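Local atomic coordinates of oxidoreductase protein (Agrobacterium radiobacter, PDB entry 5UI9), a protein that binds NAD+ together with 2,3-dihydroxy-2-methylpropanoic acid and probably catalyses an NAD-dependent oxidation or reduction of a small hydroxylated substrate. Residues Ala135-Ile145 with Thr254-Val265. Numbering follows the deposited sequence.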
ATOM      1  N   ALA A 135      -6.289   6.920 -18.973  1.00 34.17           N
ATOM      2  CA  ALA A 135      -5.655   8.215 -18.721  1.00 34.43           C
ATOM      3  C   ALA A 135      -4.334   8.077 -17.952  1.00 34.84           C
ATOM      4  O   ALA A 135      -3.353   8.736 -18.292  1.00 37.10           O
ATOM      5  CB  ALA A 135      -6.610   9.142 -17.987  1.00 34.56           C
ATOM      6  N   VAL A 136      -4.306   7.222 -16.932  1.00 34.08           N
ATOM      7  CA  VAL A 136      -3.065   6.935 -16.192  1.00 34.54           C
ATOM      8  C   VAL A 136      -1.984   6.400 -17.144  1.00 35.69           C
ATOM      9  O   VAL A 136      -0.840   6.853 -17.106  1.00 36.37           O
ATOM     10  CB  VAL A 136      -3.305   5.949 -15.014  1.00 34.37           C
ATOM     11  CG1 VAL A 136      -1.991   5.445 -14.408  1.00 35.27           C
ATOM     12  CG2 VAL A 136      -4.154   6.607 -13.932  1.00 33.33           C
ATOM     13  N   LYS A 137      -2.357   5.448 -17.998  1.00 37.25           N
ATOM     14  CA  LYS A 137      -1.438   4.899 -18.999  1.00 37.54           C
ATOM     15  C   LYS A 137      -0.913   5.986 -19.944  1.00 37.71           C
ATOM     16  O   LYS A 137       0.293   6.073 -20.176  1.00 35.01           O
ATOM     17  CB  LYS A 137      -2.123   3.782 -19.794  1.00 38.67           C
ATOM     18  CG  LYS A 137      -1.260   3.101 -20.852  1.00 42.09           C
ATOM     19  CD  LYS A 137      -0.005   2.491 -20.252  1.00 44.29           C
ATOM     20  CE  LYS A 137       0.585   1.438 -21.173  1.00 46.82           C
ATOM     21  NZ  LYS A 137       1.881   0.956 -20.631  1.00 49.52           N
ATOM     22  N   ALA A 138      -1.816   6.821 -20.459  1.00 38.27           N
ATOM     23  CA  ALA A 138      -1.442   7.873 -21.411  1.00 41.49           C
ATOM     24  C   ALA A 138      -0.494   8.891 -20.791  1.00 41.56           C
ATOM     25  O   ALA A 138       0.470   9.297 -21.428  1.00 42.57           O
ATOM     26  CB  ALA A 138      -2.676   8.568 -21.977  1.00 41.38           C
ATOM     27  N   VAL A 139      -0.751   9.284 -19.544  1.00 42.79           N
ATOM     28  CA  VAL A 139       0.149  10.193 -18.825  1.00 42.73           C
ATOM     29  C   VAL A 139       1.555   9.590 -18.675  1.00 43.34           C
ATOM     30  O   VAL A 139       2.547  10.262 -18.930  1.00 42.26           O
ATOM     31  CB  VAL A 139      -0.402  10.580 -17.423  1.00 41.96           C
ATOM     32  CG1 VAL A 139       0.646  11.342 -16.616  1.00 42.24           C
ATOM     33  CG2 VAL A 139      -1.671  11.418 -17.545  1.00 42.32           C
ATOM     34  N   LEU A 140       1.626   8.335 -18.248  1.00 44.92           N
ATOM     35  CA  LEU A 140       2.905   7.686 -17.969  1.00 47.41           C
ATOM     36  C   LEU A 140       3.711   7.452 -19.251  1.00 52.29           C
ATOM     37  O   LEU A 140       4.926   7.683 -19.272  1.00 52.02           O
ATOM     38  CB  LEU A 140       2.671   6.371 -17.225  1.00 47.59           C
ATOM     39  CG  LEU A 140       3.885   5.572 -16.746  1.00 48.87           C
ATOM     40  CD1 LEU A 140       4.769   6.383 -15.816  1.00 50.07           C
ATOM     41  CD2 LEU A 140       3.402   4.314 -16.049  1.00 48.71           C
ATOM     42  N   GLU A 141       3.026   7.010 -20.310  1.00 54.70           N
ATOM     43  CA  GLU A 141       3.637   6.839 -21.639  1.00 57.03           C
ATOM     44  C   GLU A 141       4.165   8.159 -22.225  1.00 54.46           C
ATOM     45  O   GLU A 141       5.167   8.159 -22.941  1.00 55.22           O
ATOM     46  CB  GLU A 141       2.637   6.204 -22.621  1.00 62.75           C
ATOM     47  CG  GLU A 141       2.222   4.768 -22.293  1.00 68.77           C
ATOM     48  CD  GLU A 141       2.621   3.750 -23.357  1.00 77.85           C
ATOM     49  OE1 GLU A 141       1.717   3.243 -24.063  1.00 79.35           O
ATOM     50  OE2 GLU A 141       3.831   3.455 -23.487  1.00 84.77           O
ATOM     51  N   SER A 142       3.504   9.276 -21.919  1.00 51.13           N
ATOM     52  CA  SER A 142       3.948  10.605 -22.392  1.00 52.39           C
ATOM     53  C   SER A 142       5.323  11.052 -21.861  1.00 51.35           C
ATOM     54  O   SER A 142       5.937  11.944 -22.445  1.00 51.35           O
ATOM     55  CB  SER A 142       2.912  11.695 -22.058  1.00 50.93           C
ATOM     56  OG  SER A 142       3.015  12.129 -20.709  1.00 49.20           O
ATOM     57  N   GLY A 143       5.784  10.453 -20.760  1.00 49.39           N
ATOM     58  CA  GLY A 143       7.050  10.824 -20.128  1.00 48.58           C
ATOM     59  C   GLY A 143       6.911  11.900 -19.063  1.00 47.56           C
ATOM     60  O   GLY A 143       7.912  12.317 -18.486  1.00 49.35           O
ATOM     61  N   ALA A 144       5.676  12.327 -18.777  1.00 45.59           N
ATOM     62  CA  ALA A 144       5.396  13.431 -17.848  1.00 44.69           C
ATOM     63  C   ALA A 144       6.055  13.310 -16.463  1.00 44.30           C
ATOM     64  O   ALA A 144       6.470  14.319 -15.888  1.00 44.74           O
ATOM     65  CB  ALA A 144       3.891  13.601 -17.686  1.00 43.58           C
ATOM     66  N   ILE A 145       6.141  12.088 -15.936  1.00 43.22           N
ATOM     67  CA  ILE A 145       6.701  11.855 -14.594  1.00 43.75           C
ATOM     68  C   ILE A 145       8.020  11.072 -14.595  1.00 44.20           C
ATOM     69  O   ILE A 145       8.473  10.625 -13.535  1.00 41.63           O
ATOM     70  CB  ILE A 145       5.674  11.177 -13.658  1.00 42.63           C
ATOM     71  CG1 ILE A 145       5.347   9.737 -14.084  1.00 42.99           C
ATOM     72  CG2 ILE A 145       4.405  12.013 -13.584  1.00 42.33           C
ATOM     73  CD1 ILE A 145       4.811   8.913 -12.926  1.00 42.45           C
ATOM     74  N   THR A 254       4.824  12.477 -10.146  1.00 38.03           N
ATOM     75  CA  THR A 254       3.843  11.573  -9.554  1.00 36.57           C
ATOM     76  C   THR A 254       2.516  11.600 -10.302  1.00 36.30           C
ATOM     77  O   THR A 254       2.126  12.635 -10.856  1.00 35.48           O
ATOM     78  CB  THR A 254       3.528  11.953  -8.097  1.00 36.34           C
ATOM     79  OG1 THR A 254       3.185  13.343  -8.019  1.00 37.29           O
ATOM     80  CG2 THR A 254       4.708  11.663  -7.197  1.00 37.05           C
ATOM     81  N   ILE A 255       1.831  10.457 -10.301  1.00 35.21           N
ATOM     82  CA  ILE A 255       0.429  10.374 -10.692  1.00 36.24           C
ATOM     83  C   ILE A 255      -0.361   9.952  -9.459  1.00 35.54           C
ATOM     84  O   ILE A 255       0.034   9.019  -8.760  1.00 34.85           O
ATOM     85  CB  ILE A 255       0.195   9.346 -11.827  1.00 36.75           C
ATOM     86  CG1 ILE A 255       0.892   9.789 -13.119  1.00 38.00           C
ATOM     87  CG2 ILE A 255      -1.300   9.134 -12.066  1.00 36.86           C
ATOM     88  CD1 ILE A 255       0.987   8.696 -14.172  1.00 37.64           C
ATOM     89  N   ARG A 256      -1.477  10.633  -9.203  1.00 35.92           N
ATOM     90  CA  ARG A 256      -2.394  10.266  -8.124  1.00 35.53           C
ATOM     91  C   ARG A 256      -3.826  10.272  -8.647  1.00 36.76           C
ATOM     92  O   ARG A 256      -4.422  11.336  -8.857  1.00 39.91           O
ATOM     93  CB  ARG A 256      -2.252  11.218  -6.931  1.00 34.87           C
ATOM     94  CG  ARG A 256      -0.902  11.151  -6.212  1.00 35.35           C
ATOM     95  CD  ARG A 256      -0.782   9.918  -5.322  1.00 33.84           C
ATOM     96  NE  ARG A 256       0.480   9.851  -4.568  1.00 32.85           N
ATOM     97  CZ  ARG A 256       1.661   9.451  -5.057  1.00 33.13           C
ATOM     98  NH1 ARG A 256       1.803   9.080  -6.338  1.00 32.65           N
ATOM     99  NH2 ARG A 256       2.724   9.429  -4.258  1.00 33.07           N
ATOM    100  N   LEU A 257      -4.358   9.074  -8.878  1.00 35.52           N
ATOM    101  CA  LEU A 257      -5.748   8.889  -9.264  1.00 33.82           C
ATOM    102  C   LEU A 257      -6.517   8.559  -7.998  1.00 32.02           C
ATOM    103  O   LEU A 257      -6.363   7.469  -7.448  1.00 30.95           O
ATOM    104  CB  LEU A 257      -5.883   7.759 -10.295  1.00 33.05           C
ATOM    105  CG  LEU A 257      -7.304   7.351 -10.696  1.00 32.28           C
ATOM    106  CD1 LEU A 257      -8.086   8.534 -11.243  1.00 32.03           C
ATOM    107  CD2 LEU A 257      -7.245   6.227 -11.723  1.00 33.17           C
ATOM    108  N   SER A 258      -7.340   9.502  -7.545  1.00 33.15           N
ATOM    109  CA  SER A 258      -8.044   9.403  -6.265  1.00 34.61           C
ATOM    110  C   SER A 258      -9.554   9.312  -6.486  1.00 35.74           C
ATOM    111  O   SER A 258     -10.033   9.451  -7.620  1.00 34.16           O
ATOM    112  CB  SER A 258      -7.688  10.600  -5.383  1.00 34.61           C
ATOM    113  OG  SER A 258      -8.097  11.808  -5.982  1.00 37.12           O
ATOM    114  N   GLN A 259     -10.282   9.050  -5.400  1.00 35.54           N
ATOM    115  CA  GLN A 259     -11.746   8.879  -5.408  1.00 40.04           C
ATOM    116  C   GLN A 259     -12.459   9.984  -6.194  1.00 36.79           C
ATOM    117  O   GLN A 259     -12.082  11.137  -6.112  1.00 36.72           O
ATOM    118  CB  GLN A 259     -12.271   8.810  -3.953  1.00 46.15           C
ATOM    119  CG  GLN A 259     -13.746   9.162  -3.704  1.00 53.37           C
ATOM    120  CD  GLN A 259     -14.673   7.964  -3.744  1.00 58.32           C
ATOM    121  OE1 GLN A 259     -14.682   7.153  -2.813  1.00 58.56           O
ATOM    122  NE2 GLN A 259     -15.493   7.869  -4.799  1.00 59.64           N
ATOM    123  N   GLY A 260     -13.505   9.615  -6.926  1.00 36.21           N
ATOM    124  CA  GLY A 260     -14.249  10.547  -7.777  1.00 36.13           C
ATOM    125  C   GLY A 260     -13.560  10.843  -9.100  1.00 35.89           C
ATOM    126  O   GLY A 260     -13.861  11.849  -9.731  1.00 35.05           O
ATOM    127  N   TYR A 261     -12.639   9.966  -9.507  1.00 35.71           N
ATOM    128  CA  TYR A 261     -11.906  10.061 -10.777  1.00 37.23           C
ATOM    129  C   TYR A 261     -11.064  11.328 -10.941  1.00 39.57           C
ATOM    130  O   TYR A 261     -10.871  11.816 -12.055  1.00 40.33           O
ATOM    131  CB  TYR A 261     -12.862   9.899 -11.960  1.00 35.34           C
ATOM    132  CG  TYR A 261     -13.732   8.681 -11.843  1.00 34.37           C
ATOM    133  CD1 TYR A 261     -13.201   7.420 -12.061  1.00 33.23           C
ATOM    134  CD2 TYR A 261     -15.087   8.782 -11.511  1.00 34.93           C
ATOM    135  CE1 TYR A 261     -13.985   6.282 -11.962  1.00 33.05           C
ATOM    136  CE2 TYR A 261     -15.886   7.644 -11.404  1.00 33.88           C
ATOM    137  CZ  TYR A 261     -15.327   6.399 -11.637  1.00 33.32           C
ATOM    138  OH  TYR A 261     -16.082   5.256 -11.531  1.00 33.45           O
ATOM    139  N   ARG A 262     -10.550  11.843  -9.830  1.00 41.48           N
ATOM    140  CA  ARG A 262      -9.681  13.004  -9.860  1.00 43.80           C
ATOM    141  C   ARG A 262      -8.250  12.553 -10.135  1.00 40.65           C
ATOM    142  O   ARG A 262      -7.725  11.698  -9.431  1.00 40.39           O
ATOM    143  CB  ARG A 262      -9.768  13.755  -8.539  1.00 51.14           C
ATOM    144  CG  ARG A 262      -9.054  15.097  -8.573  1.00 62.08           C
ATOM    145  CD  ARG A 262      -9.539  16.035  -7.481  1.00 71.11           C
ATOM    146  NE  ARG A 262      -8.999  15.703  -6.159  1.00 75.74           N
ATOM    147  CZ  ARG A 262      -7.773  16.012  -5.724  1.00 81.63           C
ATOM    148  NH1 ARG A 262      -6.906  16.668  -6.498  1.00 83.41           N
ATOM    149  NH2 ARG A 262      -7.406  15.657  -4.492  1.00 82.93           N
ATOM    150  N   LEU A 263      -7.625  13.140 -11.153  1.00 39.82           N
ATOM    151  CA  LEU A 263      -6.298  12.740 -11.618  1.00 40.26           C
ATOM    152  C   LEU A 263      -5.304  13.884 -11.416  1.00 42.80           C
ATOM    153  O   LEU A 263      -5.345  14.883 -12.140  1.00 42.13           O
ATOM    154  CB  LEU A 263      -6.373  12.333 -13.096  1.00 39.56           C
ATOM    155  CG  LEU A 263      -5.102  11.897 -13.822  1.00 40.46           C
ATOM    156  CD1 LEU A 263      -4.410  10.759 -13.091  1.00 40.96           C
ATOM    157  CD2 LEU A 263      -5.455  11.484 -15.244  1.00 41.35           C
ATOM    158  N   GLU A 264      -4.434  13.730 -10.419  1.00 43.20           N
ATOM    159  CA  GLU A 264      -3.365  14.691 -10.127  1.00 44.33           C
ATOM    160  C   GLU A 264      -2.070  14.223 -10.751  1.00 42.62           C
ATOM    161  O   GLU A 264      -1.586  13.140 -10.431  1.00 40.03           O
ATOM    162  CB  GLU A 264      -3.131  14.826  -8.626  1.00 47.47           C
ATOM    163  CG  GLU A 264      -3.783  16.032  -7.995  1.00 52.65           C
ATOM    164  CD  GLU A 264      -3.459  16.150  -6.516  1.00 55.12           C
ATOM    165  OE1 GLU A 264      -2.289  15.926  -6.124  1.00 54.24           O
ATOM    166  OE2 GLU A 264      -4.389  16.468  -5.749  1.00 59.65           O
ATOM    167  N   VAL A 265      -1.506  15.049 -11.623  1.00 42.15           N
ATOM    168  CA  VAL A 265      -0.218  14.771 -12.245  1.00 43.85           C
ATOM    169  C   VAL A 265       0.691  15.941 -11.924  1.00 45.13           C
ATOM    170  O   VAL A 265       0.354  17.080 -12.251  1.00 46.28           O
ATOM    171  CB  VAL A 265      -0.343  14.637 -13.774  1.00 43.54           C
ATOM    172  CG1 VAL A 265       1.034  14.441 -14.412  1.00 44.82           C
ATOM    173  CG2 VAL A 265      -1.294  13.505 -14.137  1.00 43.19           C
TER
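Ile255 drops from its strand onto the helical turn formed by Val136, Val139 and Leu140, and its branches part at CB. CG2 stays near the strand and faces CG2 of Val136 at 4.2 Å. The other branch reaches for the helix: with CG1 anti to the carbonyl carbon (chi1 -65°) and the chain then extended (chi2 166°), CG1 lies 3.8 Å from Val139 CG1, with Ile145 CD1 also against it. At the tip, CD1 is 3.6 Å from Val139 CG1 and touches the helix backbone itself, 3.9 Å from Val136 O, a carbonyl already bonded to Leu140 N.

The neighbours extend this apolar seam. Toward the hairpin turn, Val136 CG2 meets Leu257 CD2 at 3.8 Å, and Ala135 CB sits 3.8 Å from Leu263 CD2. Val139 also serves the second strand: its CG1, already against Ile255 CD1, packs on Val265 CG2. At the far end, a Schellman motif at Gly143 closes the helix, and Ser142 OG donates to Val139 O while accepting from Ala144 N in an ST turn. The chain then brings Ile145 over the strand, where its CG2 presses on the backbone N of Thr254 at 3.5 Å and its side chain crosses that of Ile255 at about a right angle.

No hydrogen bond spans the two segments; Ile190 of helix 175-191 packs beside Val136 and Leu140. Thr254 sends its CB away from residues 135-145, and its OG1 bonds to Thr266 OG1 and to Lys235 O of the second subunit.

The helix runs antiparallel to strand 254-258 (173°), their axes 10.0 Å apart, and nearly parallel to strand 262-265. A helix laid lengthwise on a hairpin with a G1 bulge, near one end of a large mixed sheet, fits the alpha+beta C-terminal domain of the GFO/IDH/MocA family.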